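Local coordinates for DSBA-like thioredoxin domain-containing protein (Pseudomonas aeruginosa PAO1, PDB 5HFG), which is a cytosolic disulfide reductase of the DsbA-like thioredoxin family that can form a mixed disulfide with glutathione, at residues Leu10-Asp15 and Val39-Gly44; Cys18-Gly23 and Gln72-Pro77. One frame throughout, in Å; residues are numbered along the deposited sequence. Where two conformers were deposited one is given.

Contact 1. Residues Leu10-Asp15 and Val39-Gly44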
ATOM      1  N   LEU A  10      -2.716  -2.350 -14.383  1.00 16.26           N
ATOM      2  CA  LEU A  10      -1.786  -2.851 -13.379  1.00 16.44           C
ATOM      3  C   LEU A  10      -2.536  -3.053 -12.067  1.00 12.47           C
ATOM      4  O   LEU A  10      -3.039  -2.088 -11.480  1.00 13.02           O
ATOM      5  CB  LEU A  10      -0.629  -1.879 -13.176  1.00 15.39           C
ATOM      6  CG  LEU A  10       0.427  -2.412 -12.218  1.00 12.76           C
ATOM      7  CD1 LEU A  10       1.046  -3.690 -12.807  1.00 16.44           C
ATOM      8  CD2 LEU A  10       1.483  -1.339 -11.939  1.00 13.22           C
ATOM      9  N   HIS A  11      -2.618  -4.303 -11.622  1.00 12.45           N
ATOM     10  CA  HIS A  11      -3.232  -4.654 -10.351  1.00 13.78           C
ATOM     11  C   HIS A  11      -2.149  -4.740  -9.290  1.00 11.47           C
ATOM     12  O   HIS A  11      -1.158  -5.450  -9.471  1.00 11.78           O
ATOM     13  CB  HIS A  11      -3.962  -6.000 -10.475  1.00 12.94           C
ATOM     14  CG  HIS A  11      -5.133  -5.963 -11.404  1.00 14.39           C
ATOM     15  ND1 HIS A  11      -6.372  -5.499 -11.018  1.00 19.15           N
ATOM     16  CD2 HIS A  11      -5.253  -6.321 -12.707  1.00 17.85           C
ATOM     17  CE1 HIS A  11      -7.207  -5.577 -12.041  1.00 20.69           C
ATOM     18  NE2 HIS A  11      -6.551  -6.067 -13.078  1.00 20.81           N
ATOM     19  N   TYR A  12      -2.339  -4.022  -8.187  1.00 10.92           N
ATOM     20  CA  TYR A  12      -1.375  -3.969  -7.092  1.00 10.58           C
ATOM     21  C   TYR A  12      -2.020  -4.551  -5.837  1.00 10.63           C
ATOM     22  O   TYR A  12      -2.940  -3.949  -5.272  1.00 10.26           O
ATOM     23  CB  TYR A  12      -0.914  -2.531  -6.840  1.00 10.26           C
ATOM     24  CG  TYR A  12       0.103  -2.383  -5.723  1.00 11.57           C
ATOM     25  CD1 TYR A  12       0.950  -3.432  -5.370  1.00 10.31           C
ATOM     26  CD2 TYR A  12       0.208  -1.196  -5.005  1.00 12.80           C
ATOM     27  CE1 TYR A  12       1.888  -3.293  -4.349  1.00 10.17           C
ATOM     28  CE2 TYR A  12       1.148  -1.049  -3.992  1.00 14.94           C
ATOM     29  CZ  TYR A  12       1.976  -2.095  -3.663  1.00 15.33           C
ATOM     30  OH  TYR A  12       2.903  -1.942  -2.645  1.00 11.84           O
ATOM     31  N   LEU A  13      -1.550  -5.729  -5.426  1.00 10.68           N
ATOM     32  CA  LEU A  13      -1.949  -6.353  -4.175  1.00 13.91           C
ATOM     33  C   LEU A  13      -0.970  -5.946  -3.081  1.00 10.54           C
ATOM     34  O   LEU A  13       0.227  -6.252  -3.160  1.00 10.70           O
ATOM     35  CB  LEU A  13      -1.993  -7.877  -4.327  1.00 14.88           C
ATOM     36  CG  LEU A  13      -3.261  -8.438  -4.974  1.00 16.85           C
ATOM     37  CD1 LEU A  13      -2.982  -9.717  -5.737  1.00 18.40           C
ATOM     38  CD2 LEU A  13      -4.264  -8.719  -3.881  1.00 13.03           C
ATOM     39  N   TYR A  14      -1.481  -5.278  -2.053  1.00 13.14           N
ATOM     40  CA  TYR A  14      -0.641  -4.624  -1.063  1.00 13.24           C
ATOM     41  C   TYR A  14      -1.245  -4.799   0.328  1.00 10.47           C
ATOM     42  O   TYR A  14      -2.397  -5.224   0.499  1.00 10.75           O
ATOM     43  CB  TYR A  14      -0.507  -3.113  -1.357  1.00 10.28           C
ATOM     44  CG  TYR A  14      -1.798  -2.383  -1.049  1.00  9.79           C
ATOM     45  CD1 TYR A  14      -1.980  -1.734   0.180  1.00 12.10           C
ATOM     46  CD2 TYR A  14      -2.852  -2.362  -1.963  1.00  9.85           C
ATOM     47  CE1 TYR A  14      -3.154  -1.099   0.491  1.00 14.24           C
ATOM     48  CE2 TYR A  14      -4.040  -1.706  -1.660  1.00 10.01           C
ATOM     49  CZ  TYR A  14      -4.179  -1.082  -0.418  1.00 10.16           C
ATOM     50  OH  TYR A  14      -5.345  -0.437  -0.090  1.00 13.99           O
ATOM     51  N   ASP A  15      -0.466  -4.387   1.329  1.00 15.09           N
ATOM     52  CA  ASP A  15      -1.019  -4.109   2.632  1.00 13.57           C
ATOM     53  C   ASP A  15      -0.298  -2.904   3.226  1.00 10.72           C
ATOM     54  O   ASP A  15       0.928  -2.800   3.105  1.00 13.21           O
ATOM     55  CB  ASP A  15      -0.875  -5.300   3.565  1.00 13.90           C
ATOM     56  CG  ASP A  15      -1.604  -5.090   4.861  1.00 17.02           C
ATOM     57  OD1 ASP A  15      -2.816  -5.409   4.883  1.00 14.50           O
ATOM     58  OD2 ASP A  15      -0.981  -4.609   5.832  1.00 14.65           O
ATOM     59  N   VAL A  39      -4.148   1.806 -12.969  1.00 16.88           N
ATOM     60  CA  VAL A  39      -3.606   1.169 -11.769  1.00 17.64           C
ATOM     61  C   VAL A  39      -4.740   0.949 -10.775  1.00 18.80           C
ATOM     62  O   VAL A  39      -5.458   1.895 -10.429  1.00 18.45           O
ATOM     63  CB  VAL A  39      -2.490   2.016 -11.130  1.00 17.71           C
ATOM     64  CG1 VAL A  39      -1.944   1.330  -9.875  1.00 18.24           C
ATOM     65  CG2 VAL A  39      -1.382   2.271 -12.141  1.00 14.94           C
ATOM     66  N   ARG A  40      -4.896  -0.289 -10.308  1.00 12.19           N
ATOM     67  CA  ARG A  40      -5.952  -0.626  -9.357  1.00 18.89           C
ATOM     68  C   ARG A  40      -5.331  -1.236  -8.113  1.00 13.54           C
ATOM     69  O   ARG A  40      -4.530  -2.173  -8.207  1.00 12.54           O
ATOM     70  CB  ARG A  40      -6.981  -1.585  -9.964  1.00 25.94           C
ATOM     71  CG  ARG A  40      -7.302  -1.274 -11.393  1.00 40.02           C
ATOM     72  CD  ARG A  40      -8.765  -1.474 -11.744  1.00 55.61           C
ATOM     73  NE  ARG A  40      -8.941  -1.265 -13.173  1.00 61.17           N
ATOM     74  CZ  ARG A  40      -9.615  -2.085 -13.974  1.00 61.48           C
ATOM     75  NH1 ARG A  40      -9.717  -1.820 -15.276  1.00 62.10           N
ATOM     76  NH2 ARG A  40     -10.193  -3.172 -13.476  1.00 62.33           N
ATOM     77  N   LEU A  41      -5.722  -0.718  -6.955  1.00 11.61           N
ATOM     78  CA  LEU A  41      -5.236  -1.189  -5.668  1.00 11.64           C
ATOM     79  C   LEU A  41      -6.150  -2.272  -5.108  1.00 11.37           C
ATOM     80  O   LEU A  41      -7.375  -2.167  -5.187  1.00 13.34           O
ATOM     81  CB  LEU A  41      -5.157  -0.032  -4.671  1.00 10.86           C
ATOM     82  CG  LEU A  41      -4.196   1.131  -4.950  1.00 28.29           C
ATOM     83  CD1 LEU A  41      -3.657   1.692  -3.628  1.00 26.35           C
ATOM     84  CD2 LEU A  41      -3.058   0.789  -5.888  1.00 19.87           C
ATOM     85  N   HIS A  42      -5.538  -3.286  -4.504  1.00 10.90           N
ATOM     86  CA  HIS A  42      -6.238  -4.405  -3.868  1.00 11.43           C
ATOM     87  C   HIS A  42      -5.598  -4.626  -2.502  1.00 12.20           C
ATOM     88  O   HIS A  42      -4.525  -5.235  -2.406  1.00 10.41           O
ATOM     89  CB  HIS A  42      -6.144  -5.678  -4.710  1.00 11.79           C
ATOM     90  CG  HIS A  42      -6.687  -5.531  -6.092  1.00 16.34           C
ATOM     91  ND1 HIS A  42      -8.027  -5.664  -6.376  1.00 14.74           N
ATOM     92  CD2 HIS A  42      -6.075  -5.277  -7.271  1.00 12.11           C
ATOM     93  CE1 HIS A  42      -8.220  -5.489  -7.672  1.00 18.32           C
ATOM     94  NE2 HIS A  42      -7.051  -5.247  -8.236  1.00 14.00           N
ATOM     95  N   GLY A  43      -6.254  -4.157  -1.440  1.00 11.41           N
ATOM     96  CA  GLY A  43      -5.718  -4.357  -0.102  1.00 10.84           C
ATOM     97  C   GLY A  43      -6.050  -5.752   0.390  1.00 11.91           C
ATOM     98  O   GLY A  43      -7.221  -6.155   0.399  1.00 15.25           O
ATOM     99  N   GLY A  44      -5.023  -6.494   0.811  1.00 17.97           N
ATOM    100  CA  GLY A  44      -5.199  -7.897   1.157  1.00 18.24           C
ATOM    101  C   GLY A  44      -5.549  -8.192   2.603  1.00 21.14           C
ATOM    102  O   GLY A  44      -5.861  -9.341   2.936  1.00 19.86           O
TER
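L10 O takes the backbone N-H of R40, one rung of a parallel ladder that joins L10-Y14 to V39-G43. Y12 bonds the neighbouring strand through both its N and its O, N giving to R40 O and O receiving from H42 N (2.8 Å); Y14 N gives to H42 O, and G44 N reaches Y14 O. CA-H...O contacts fill in between, such as L13 CA to H42 O at 3.3 Å.

The pairing belongs to the thioredoxin fold: 9-14 is an inner strand, bonded along its other edge to antiparallel 183-188, whereas 38-43 is one of the two outer strands within this chain.

Between side chains, one polar bond links H11 ND1 to H42 NE2 (2.9 Å), the rings rim to rim with planes 34° apart; either nitrogen could donate. H11 NE2 bonds E187 as well, which should limit rotation of the ring. L13 CD2 rests on H42 CB.

Apolar contacts occupy the other face. Y12 CD2 meets L41 CD2 at 3.9 Å, at the ring edge. A chi1 of 72° carries the Y14 ring across the neighbouring strand, G43 CA lying over one face, 3.8 Å from the ring centroid, and L41 CB 3.6 Å from CE2.

Contact 2. Residues Cys18-Gly23 and Gln72-Pro77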
ATOM      1  N   CYS A  18       2.867  -3.767   5.302  0.57 15.47           N
ATOM      2  CA  CYS A  18       3.864  -4.634   4.694  0.57 15.91           C
ATOM      3  C   CYS A  18       5.093  -3.805   4.346  0.57 13.90           C
ATOM      4  O   CYS A  18       5.014  -2.879   3.528  0.57 13.15           O
ATOM      5  CB  CYS A  18       3.296  -5.313   3.452  0.57 14.92           C
ATOM      6  SG  CYS A  18       4.475  -6.373   2.611  0.57 13.35           S
ATOM      7  N   GLY A  19       6.224  -4.137   4.968  1.00 12.47           N
ATOM      8  CA  GLY A  19       7.448  -3.378   4.722  1.00 12.56           C
ATOM      9  C   GLY A  19       7.916  -3.456   3.279  1.00 13.97           C
ATOM     10  O   GLY A  19       8.405  -2.469   2.719  1.00 14.25           O
ATOM     11  N   TRP A  20       7.769  -4.624   2.648  1.00 12.53           N
ATOM     12  CA  TRP A  20       8.177  -4.724   1.247  1.00 12.67           C
ATOM     13  C   TRP A  20       7.259  -3.920   0.331  1.00 12.58           C
ATOM     14  O   TRP A  20       7.702  -3.449  -0.722  1.00 12.60           O
ATOM     15  CB  TRP A  20       8.261  -6.190   0.820  1.00 15.94           C
ATOM     16  CG  TRP A  20       9.548  -6.792   1.297  1.00 17.66           C
ATOM     17  CD1 TRP A  20       9.702  -7.762   2.243  1.00 23.50           C
ATOM     18  CD2 TRP A  20      10.866  -6.400   0.902  1.00 17.67           C
ATOM     19  NE1 TRP A  20      11.039  -8.019   2.441  1.00 23.45           N
ATOM     20  CE2 TRP A  20      11.774  -7.193   1.631  1.00 23.79           C
ATOM     21  CE3 TRP A  20      11.367  -5.466  -0.012  1.00 19.32           C
ATOM     22  CZ2 TRP A  20      13.157  -7.089   1.467  1.00 21.59           C
ATOM     23  CZ3 TRP A  20      12.743  -5.353  -0.164  1.00 27.38           C
ATOM     24  CH2 TRP A  20      13.621  -6.168   0.568  1.00 24.60           C
ATOM     25  N   CYS A  21       5.988  -3.740   0.713  0.84 11.24           N
ATOM     26  CA  CYS A  21       5.135  -2.847  -0.064  0.84 10.66           C
ATOM     27  C   CYS A  21       5.634  -1.416   0.031  0.84 10.54           C
ATOM     28  O   CYS A  21       5.624  -0.680  -0.963  0.84 10.40           O
ATOM     29  CB  CYS A  21       3.687  -2.947   0.406  0.84 10.36           C
ATOM     30  SG  CYS A  21       2.929  -4.556   0.021  0.84 14.38           S
ATOM     31  N   TYR A  22       6.105  -1.016   1.217  1.00 10.75           N
ATOM     32  CA  TYR A  22       6.744   0.285   1.350  1.00 10.82           C
ATOM     33  C   TYR A  22       7.991   0.360   0.477  1.00 11.64           C
ATOM     34  O   TYR A  22       8.230   1.371  -0.197  1.00 11.24           O
ATOM     35  CB  TYR A  22       7.078   0.547   2.816  1.00 11.17           C
ATOM     36  CG  TYR A  22       7.706   1.894   3.051  1.00 13.88           C
ATOM     37  CD1 TYR A  22       7.104   3.064   2.570  1.00 11.09           C
ATOM     38  CD2 TYR A  22       8.912   2.001   3.742  1.00 12.01           C
ATOM     39  CE1 TYR A  22       7.700   4.318   2.783  1.00 11.43           C
ATOM     40  CE2 TYR A  22       9.504   3.236   3.962  1.00 12.34           C
ATOM     41  CZ  TYR A  22       8.898   4.386   3.475  1.00 12.04           C
ATOM     42  OH  TYR A  22       9.522   5.605   3.700  1.00 13.98           O
ATOM     43  N   GLY A  23       8.774  -0.726   0.443  1.00 11.72           N
ATOM     44  CA  GLY A  23       9.901  -0.787  -0.475  1.00 12.31           C
ATOM     45  C   GLY A  23       9.490  -0.600  -1.923  1.00 12.14           C
ATOM     46  O   GLY A  23      10.259  -0.068  -2.729  1.00 12.63           O
ATOM     47  N   GLN A  72      18.255  -0.730   2.455  1.00 23.94           N
ATOM     48  CA  GLN A  72      19.492  -0.806   1.689  1.00 24.74           C
ATOM     49  C   GLN A  72      19.262  -1.287   0.260  1.00 27.32           C
ATOM     50  O   GLN A  72      20.047  -0.941  -0.624  1.00 22.82           O
ATOM     51  CB  GLN A  72      20.538  -1.669   2.413  1.00 31.42           C
ATOM     52  CG  GLN A  72      20.116  -3.059   2.824  1.00 38.74           C
ATOM     53  CD  GLN A  72      21.210  -3.794   3.608  1.00 44.76           C
ATOM     54  OE1 GLN A  72      20.966  -4.847   4.200  1.00 47.63           O
ATOM     55  NE2 GLN A  72      22.419  -3.237   3.609  1.00 45.59           N
ATOM     56  N   LEU A  73      18.176  -2.010  -0.005  1.00 25.95           N
ATOM     57  CA  LEU A  73      17.867  -2.449  -1.361  1.00 24.70           C
ATOM     58  C   LEU A  73      17.076  -1.418  -2.164  1.00 25.14           C
ATOM     59  O   LEU A  73      17.240  -1.338  -3.387  1.00 19.98           O
ATOM     60  CB  LEU A  73      17.081  -3.761  -1.316  1.00 24.70           C
ATOM     61  CG  LEU A  73      16.536  -4.371  -2.614  1.00 33.84           C
ATOM     62  CD1 LEU A  73      17.552  -4.338  -3.767  1.00 38.75           C
ATOM     63  CD2 LEU A  73      16.089  -5.794  -2.345  1.00 40.28           C
ATOM     64  N   THR A  74      16.212  -0.641  -1.520  1.00 16.51           N
ATOM     65  CA  THR A  74      15.322   0.269  -2.227  1.00 13.76           C
ATOM     66  C   THR A  74      15.633   1.731  -1.993  1.00 13.03           C
ATOM     67  O   THR A  74      15.073   2.581  -2.695  1.00 18.49           O
ATOM     68  CB  THR A  74      13.863   0.028  -1.819  1.00 20.88           C
ATOM     69  OG1 THR A  74      13.677   0.435  -0.456  1.00 15.91           O
ATOM     70  CG2 THR A  74      13.492  -1.443  -1.973  1.00 15.80           C
ATOM     71  N   GLY A  75      16.485   2.053  -1.025  1.00 14.06           N
ATOM     72  CA  GLY A  75      16.692   3.435  -0.672  1.00 15.77           C
ATOM     73  C   GLY A  75      15.553   4.078   0.083  1.00 17.37           C
ATOM     74  O   GLY A  75      15.660   5.258   0.427  1.00 15.65           O
ATOM     75  N   GLN A  76      14.468   3.347   0.358  1.00 13.75           N
ATOM     76  CA  GLN A  76      13.337   3.924   1.069  1.00 12.82           C
ATOM     77  C   GLN A  76      13.744   4.337   2.480  1.00 13.67           C
ATOM     78  O   GLN A  76      14.507   3.617   3.148  1.00 15.89           O
ATOM     79  CB  GLN A  76      12.178   2.926   1.119  1.00 11.33           C
ATOM     80  CG  GLN A  76      11.341   2.887  -0.161  1.00  9.38           C
ATOM     81  CD  GLN A  76      10.544   4.180  -0.389  1.00 15.58           C
ATOM     82  OE1 GLN A  76      11.075   5.182  -0.883  1.00 13.28           O
ATOM     83  NE2 GLN A  76       9.266   4.152  -0.030  1.00  8.56           N
ATOM     84  N   PRO A  77      13.254   5.477   2.973  1.00 15.91           N
ATOM     85  CA  PRO A  77      13.664   6.007   4.276  1.00 15.19           C
ATOM     86  C   PRO A  77      12.806   5.540   5.444  1.00 14.53           C
ATOM     87  O   PRO A  77      11.592   5.366   5.335  1.00 13.20           O
ATOM     88  CB  PRO A  77      13.491   7.524   4.093  1.00 11.65           C
ATOM     89  CG  PRO A  77      12.356   7.651   3.128  1.00 10.21           C
ATOM     90  CD  PRO A  77      12.405   6.423   2.222  1.00 11.99           C
TER
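The Y22 ring meets Q76 and P77 in two different ways. Over one face, displaced toward the rim, sits the amide nitrogen of Q76, with NE2 3.2 Å from CE1 of Y22; the amide and ring planes are 46° apart, so the groups are tilted rather than stacked flat. At the edge, in the ring plane, lies P77 O. The W20 indole offers its six-membered ring to L73, whose CD2 comes obliquely to within 3.8 Å of CH2, the two side chains crossing at about a right angle.

Two hydrogen bonds carry the polar part. Y22 OH donates to P77 O over 2.6 Å, in the carbonyl plane and on a lone pair. Q76 NE2 gives to Y22 O at 3.0 Å, a bent bond (141° at the hydrogen) whose donor stands above the carbonyl plane. A turn at chi2 (-68°) folds the glutamine so that its amide reaches both this carbonyl and the ring face. Thus Y22 is held by its backbone O and its hydroxyl at once. T74 CG2 packs 3.6 Å from G23 O, where the chains approach closely.

T74 OG1 accepts from Q76 N in an ST turn at the end of helix 60-74, where G75 leaves helical geometry with positive phi; it also bonds I70 O.

C18, at the N-cap, and C21 form the CxxC at the start of helix 19-23. A disulfide between them has been observed in this protein, though in one deposited conformer of each the sulfurs are not joined.

Around the contact, Y22 stacks on Y125 of helix 113-125 and meets F78 edge to face, W20 also touches R69 and I70 of helix 60-74, and helix 19-23 lies against strand 9-14 through C21.

The centres of contact 1 and contact 2 lie about 17 Å apart, yet the two meet directly at the CxxC. In one of the two deposited conformers of C21, Y12 OH approaches C21 CB at 3.3 Å, and C21 SG lies 3.7 Å from Y14 CA, both packing contacts. Strand 9-14 leads into helix 19-23, and strand 38-43 is followed by helix 60-74, so each chain portion of contact 1 precedes one of contact 2. Glutathione, not bound to this chain, has been seen attached covalently at C18 of this protein, with W20 and F181 also in its site. Contact 2 contains the first two, while G44 of contact 1 is about 4 Å from the F181 side chain.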